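Local coordinates for catalytic domain of the nuclear inclusion protein A (nia) (Tobacco etch virus, PDB 1LVM) that is the protease domain of a viral nuclear inclusion protein, a chymotrypsin-type cysteine protease that cleaves peptide substrates with defined sequence specificity, at residues Ala177-Thr181 against Asn182-Tyr186; Lys97-Pro100 against Pro101-Gln104. The protein carries 1 engineered substitution. All coordinates share one frame; numbering follows the deposited sequence.

Overall arrangement
The two contacts come in series along the chain and lie on opposite sides of its centre, with their centres 34 Å apart and about 22 Å between nearest atoms. Contact 2 comes first, in the loop that leaves strand 91-94 of the eight-stranded antiparallel sheet and runs towards strand 116-123, the first strand of the six-stranded barrel. Contact 1 closes the hairpin of strands 171-179 and 185-189, which are neighbours in that second barrel. The pair therefore belongs to different parts of the double-barrel chymotrypsin-type fold. Both meet bound peptide, contact 1 far more extensively, through strand pairing and side-chain bonds.

Contact 1 of 2, residues Ala177-Thr181 against Asn182-Tyr186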
loop_
_atom_site.group_PDB
_atom_site.type_symbol
_atom_site.label_atom_id
_atom_site.label_comp_id
_atom_site.label_asym_id
_atom_site.label_seq_id
_atom_site.Cartn_x
_atom_site.Cartn_y
_atom_site.Cartn_z
ATOM N N ALA A 177 4.067 -6.012 6.435
ATOM C CA ALA A 177 5.131 -6.565 7.300
ATOM C C ALA A 177 5.297 -8.072 7.225
ATOM O O ALA A 177 4.515 -8.751 6.596
ATOM C CB ALA A 177 4.768 -6.169 8.789
ATOM N N SER A 178 6.340 -8.565 7.885
ATOM C CA SER A 178 6.580 -9.985 7.954
ATOM C C SER A 178 7.072 -10.340 9.363
ATOM O O SER A 178 7.438 -9.425 10.138
ATOM C CB SER A 178 7.627 -10.374 6.908
ATOM O OG SER A 178 7.777 -11.777 6.906
ATOM N N ASN A 179 7.043 -11.640 9.704
ATOM C CA ASN A 179 7.625 -12.094 10.990
ATOM C C ASN A 179 9.135 -12.129 10.758
ATOM O O ASN A 179 9.605 -11.983 9.623
ATOM C CB ASN A 179 7.127 -13.461 11.442
ATOM C CG ASN A 179 7.300 -14.566 10.392
ATOM O OD1 ASN A 179 7.908 -14.389 9.331
ATOM N ND2 ASN A 179 6.777 -15.737 10.719
ATOM N N PHE A 180 9.912 -12.296 11.820
ATOM C CA PHE A 180 11.370 -12.239 11.669
ATOM C C PHE A 180 12.034 -13.209 10.693
ATOM O O PHE A 180 13.093 -12.905 10.132
ATOM C CB PHE A 180 12.034 -12.294 13.058
ATOM C CG PHE A 180 11.692 -11.099 13.925
ATOM C CD1 PHE A 180 11.458 -9.844 13.346
ATOM C CD2 PHE A 180 11.608 -11.218 15.310
ATOM C CE1 PHE A 180 11.146 -8.738 14.132
ATOM C CE2 PHE A 180 11.298 -10.111 16.100
ATOM C CZ PHE A 180 11.067 -8.872 15.506
ATOM N N THR A 181 11.388 -14.342 10.456
ATOM C CA THR A 181 11.905 -15.360 9.558
ATOM C C THR A 181 11.358 -15.276 8.145
ATOM O O THR A 181 11.642 -16.131 7.307
ATOM C CB THR A 181 11.589 -16.748 10.119
ATOM O OG1 THR A 181 10.205 -16.800 10.495
ATOM C CG2 THR A 181 12.452 -17.026 11.347
ATOM N N ASN A 182 10.595 -14.231 7.876
ATOM C CA ASN A 182 9.994 -14.050 6.565
ATOM C C ASN A 182 9.221 -15.283 6.153
ATOM O O ASN A 182 9.207 -15.653 4.979
ATOM C CB ASN A 182 11.054 -13.721 5.510
ATOM C CG ASN A 182 11.706 -12.392 5.754
ATOM O OD1 ASN A 182 12.721 -12.296 6.451
ATOM N ND2 ASN A 182 11.105 -11.337 5.210
ATOM N N THR A 183 8.586 -15.941 7.119
ATOM C CA THR A 183 7.782 -17.116 6.792
ATOM C C THR A 183 6.257 -16.803 6.794
ATOM O O THR A 183 5.444 -17.580 6.250
ATOM C CB THR A 183 8.049 -18.221 7.789
ATOM O OG1 THR A 183 7.814 -17.708 9.104
ATOM C CG2 THR A 183 9.503 -18.696 7.670
ATOM N N ASN A 184 5.840 -15.722 7.463
ATOM C CA ASN A 184 4.387 -15.354 7.435
ATOM C C ASN A 184 4.328 -13.866 7.066
ATOM O O ASN A 184 5.017 -13.114 7.702
ATOM C CB ASN A 184 3.749 -15.482 8.795
ATOM C CG ASN A 184 3.653 -16.887 9.219
ATOM O OD1 ASN A 184 3.322 -17.759 8.417
ATOM N ND2 ASN A 184 3.943 -17.138 10.473
ATOM N N ASN A 185 3.482 -13.489 6.113
ATOM C CA ASN A 185 3.413 -12.083 5.666
ATOM C C ASN A 185 2.086 -11.483 6.093
ATOM O O ASN A 185 1.105 -12.205 6.313
ATOM C CB ASN A 185 3.617 -11.999 4.152
ATOM C CG ASN A 185 5.094 -12.228 3.748
ATOM O OD1 ASN A 185 5.401 -12.623 2.617
ATOM N ND2 ASN A 185 5.997 -11.978 4.673
ATOM N N TYR A 186 2.069 -10.166 6.240
ATOM C CA TYR A 186 0.888 -9.484 6.701
ATOM C C TYR A 186 0.624 -8.194 5.904
ATOM O O TYR A 186 1.549 -7.440 5.630
ATOM C CB TYR A 186 1.070 -9.083 8.177
ATOM C CG TYR A 186 1.185 -10.319 9.139
ATOM C CD1 TYR A 186 2.421 -10.976 9.342
ATOM C CD2 TYR A 186 0.073 -10.799 9.791
ATOM C CE1 TYR A 186 2.509 -12.095 10.187
ATOM C CE2 TYR A 186 0.153 -11.943 10.647
ATOM C CZ TYR A 186 1.368 -12.569 10.834
ATOM O OH TYR A 186 1.415 -13.681 11.694
#
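Ala177 and Tyr186 form an antiparallel hydrogen-bonded pair, with Ala177 N 3.0 Å from Tyr186 O and Tyr186 N 2.8 Å from Ala177 O. Beyond it, Ser178 and Asn185 make a non-hydrogen-bonded pair. Asn184 O then receives two donors: the backbone N of Asn179 lies nearly along its C=O axis, while Ser178 OG, 3.2 Å away, comes from above the carbonyl plane. A type I turn from Asn179 to Asn182 is closed by Asn182 N to Asn179 O.

This is the end of the hairpin joining strands 171-179 and 185-189 of the second barrel. At this end of strand 171-179, Ala177, Ser178 and Asn179 pair antiparallel with the bound peptide, so the sheet continues across the interface.

Side-chain bonds hold the loop from within. Chi1 of 54° sets Asn179 CG between the directions of the backbone N and carbonyl carbon, which turns the amide across the bend. Its OD1 takes Thr183 N at 2.8 Å on an in-plane lone pair, and Asn184 N at 3.1 Å from above the plane. ND2 donates to Thr183 OG1 at 2.8 Å, and that hydroxyl also hydrogen-bonds Thr181 OG1 at 2.9 Å.

Asn179 ND2, Asn184 ND2 and Tyr186 OH each hydrogen-bond an acidic side chain of the bound peptide, while Asn182 bonds through ND2 to an aromatic peptide side chain and through OD1 to Lys228 NZ.

Contact 2 of 2, residues Lys97-Pro100 against Pro101-Gln104; sequences KDFP and PFPQ
Phe99 and Phe102 meet through the far corners of their rings, three residues apart on one continuous proline-rich segment. The closest approach is CE2 of Phe99 to CE2 of Phe102, 3.4 Å, and the CZ atoms follow at 3.9 Å. Phe102 CE2 arrives at the edge of the Phe99 ring, in its plane. The ring planes are turned 53° from each other and the centroids stand 5.7 Å apart, an oblique pairing that is neither a stack nor a T.

The two side chains reach this meeting by different rotations. In Phe99, CG swings opposite the backbone N (chi1 175°), which carries the ring along the chain towards Phe102. In Phe102, CG instead lies opposite the carbonyl carbon (chi1 -64°), and the ring leans back to Phe99. Between them the backbone of Pro100 and Pro101 is roughly polyproline II-like, consistent with residues three apart facing the same side. The proline rings follow each other with Pro100 CB 4.2 Å from Pro101 CD.

The segment lies in the connection between the two sheets. There the Phe72 ring makes an edge-to-face contact with Phe99, and the backbones of Phe102 and Pro103 hydrogen-bond Gly46.

The side-chain contact is purely apolar, carbon against carbon; Pro100 and Pro101, lacking an N-H, offer no backbone donor, and their restricted phi is consistent with a fixed spacing of the two rings.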
loop_
_atom_site.group_PDB
_atom_site.type_symbol
_atom_site.label_atom_id
_atom_site.label_comp_id
_atom_site.label_asym_id
_atom_site.label_seq_id
_atom_site.Cartn_x
_atom_site.Cartn_y
_atom_site.Cartn_z
ATOM N N LYS A 97 -1.292 20.759 -5.682
ATOM C CA LYS A 97 -1.910 20.903 -6.999
ATOM C C LYS A 97 -1.026 20.750 -8.199
ATOM O O LYS A 97 -1.494 20.397 -9.307
ATOM C CB LYS A 97 -2.621 22.237 -7.101
ATOM C CG LYS A 97 -3.859 22.262 -6.246
ATOM C CD LYS A 97 -4.523 23.616 -6.298
ATOM C CE LYS A 97 -5.882 23.556 -5.643
ATOM N NZ LYS A 97 -6.620 24.807 -5.955
ATOM N N ASP A 98 0.249 21.035 -8.016
ATOM C CA ASP A 98 1.174 20.899 -9.117
ATOM C C ASP A 98 1.629 19.464 -9.373
ATOM O O ASP A 98 2.386 19.207 -10.294
ATOM C CB ASP A 98 2.378 21.867 -8.978
ATOM C CG ASP A 98 3.185 21.683 -7.690
ATOM O OD1 ASP A 98 2.662 21.222 -6.649
ATOM O OD2 ASP A 98 4.367 22.080 -7.723
ATOM N N PHE A 99 1.159 18.524 -8.560
ATOM C CA PHE A 99 1.458 17.107 -8.828
ATOM C C PHE A 99 0.245 16.612 -9.655
ATOM O O PHE A 99 -0.897 16.811 -9.260
ATOM C CB PHE A 99 1.557 16.313 -7.517
ATOM C CG PHE A 99 1.746 14.852 -7.734
ATOM C CD1 PHE A 99 3.031 14.347 -7.975
ATOM C CD2 PHE A 99 0.677 13.978 -7.665
ATOM C CE1 PHE A 99 3.266 12.967 -8.140
ATOM C CE2 PHE A 99 0.893 12.581 -7.824
ATOM C CZ PHE A 99 2.221 12.086 -8.064
ATOM N N PRO A 100 0.495 15.980 -10.825
ATOM C CA PRO A 100 -0.576 15.477 -11.715
ATOM C C PRO A 100 -1.474 14.464 -10.968
ATOM O O PRO A 100 -0.975 13.438 -10.504
ATOM C CB PRO A 100 0.197 14.795 -12.834
ATOM C CG PRO A 100 1.586 15.441 -12.798
ATOM C CD PRO A 100 1.840 15.669 -11.342
ATOM N N PRO A 101 -2.774 14.734 -10.851
ATOM C CA PRO A 101 -3.638 13.800 -10.152
ATOM C C PRO A 101 -3.845 12.497 -10.916
ATOM O O PRO A 101 -3.596 12.417 -12.115
ATOM C CB PRO A 101 -4.940 14.553 -10.001
ATOM C CG PRO A 101 -4.921 15.441 -11.282
ATOM C CD PRO A 101 -3.513 15.929 -11.280
ATOM N N PHE A 102 -4.265 11.478 -10.171
ATOM C CA PHE A 102 -4.552 10.146 -10.755
ATOM C C PHE A 102 -6.019 10.011 -11.069
ATOM O O PHE A 102 -6.862 10.794 -10.615
ATOM C CB PHE A 102 -4.183 9.064 -9.706
ATOM C CG PHE A 102 -2.742 9.041 -9.395
ATOM C CD1 PHE A 102 -1.864 8.328 -10.204
ATOM C CD2 PHE A 102 -2.250 9.710 -8.269
ATOM C CE1 PHE A 102 -0.496 8.269 -9.902
ATOM C CE2 PHE A 102 -0.876 9.648 -7.953
ATOM C CZ PHE A 102 -0.007 8.920 -8.785
ATOM N N PRO A 103 -6.390 8.954 -11.818
ATOM C CA PRO A 103 -7.825 8.851 -12.079
ATOM C C PRO A 103 -8.464 8.356 -10.757
ATOM O O PRO A 103 -7.762 8.192 -9.716
ATOM C CB PRO A 103 -7.906 7.756 -13.168
ATOM C CG PRO A 103 -6.566 7.590 -13.660
ATOM C CD PRO A 103 -5.587 8.034 -12.635
ATOM N N GLN A 104 -9.775 8.181 -10.791
ATOM C CA GLN A 104 -10.524 7.706 -9.617
ATOM C C GLN A 104 -11.435 6.508 -9.920
ATOM O O GLN A 104 -12.597 6.470 -9.474
ATOM C CB GLN A 104 -11.328 8.868 -9.021
ATOM C CG GLN A 104 -10.440 9.909 -8.376
ATOM C CD GLN A 104 -11.187 11.110 -7.894
ATOM O OE1 GLN A 104 -10.925 12.224 -8.315
ATOM N NE2 GLN A 104 -12.116 10.895 -7.005
#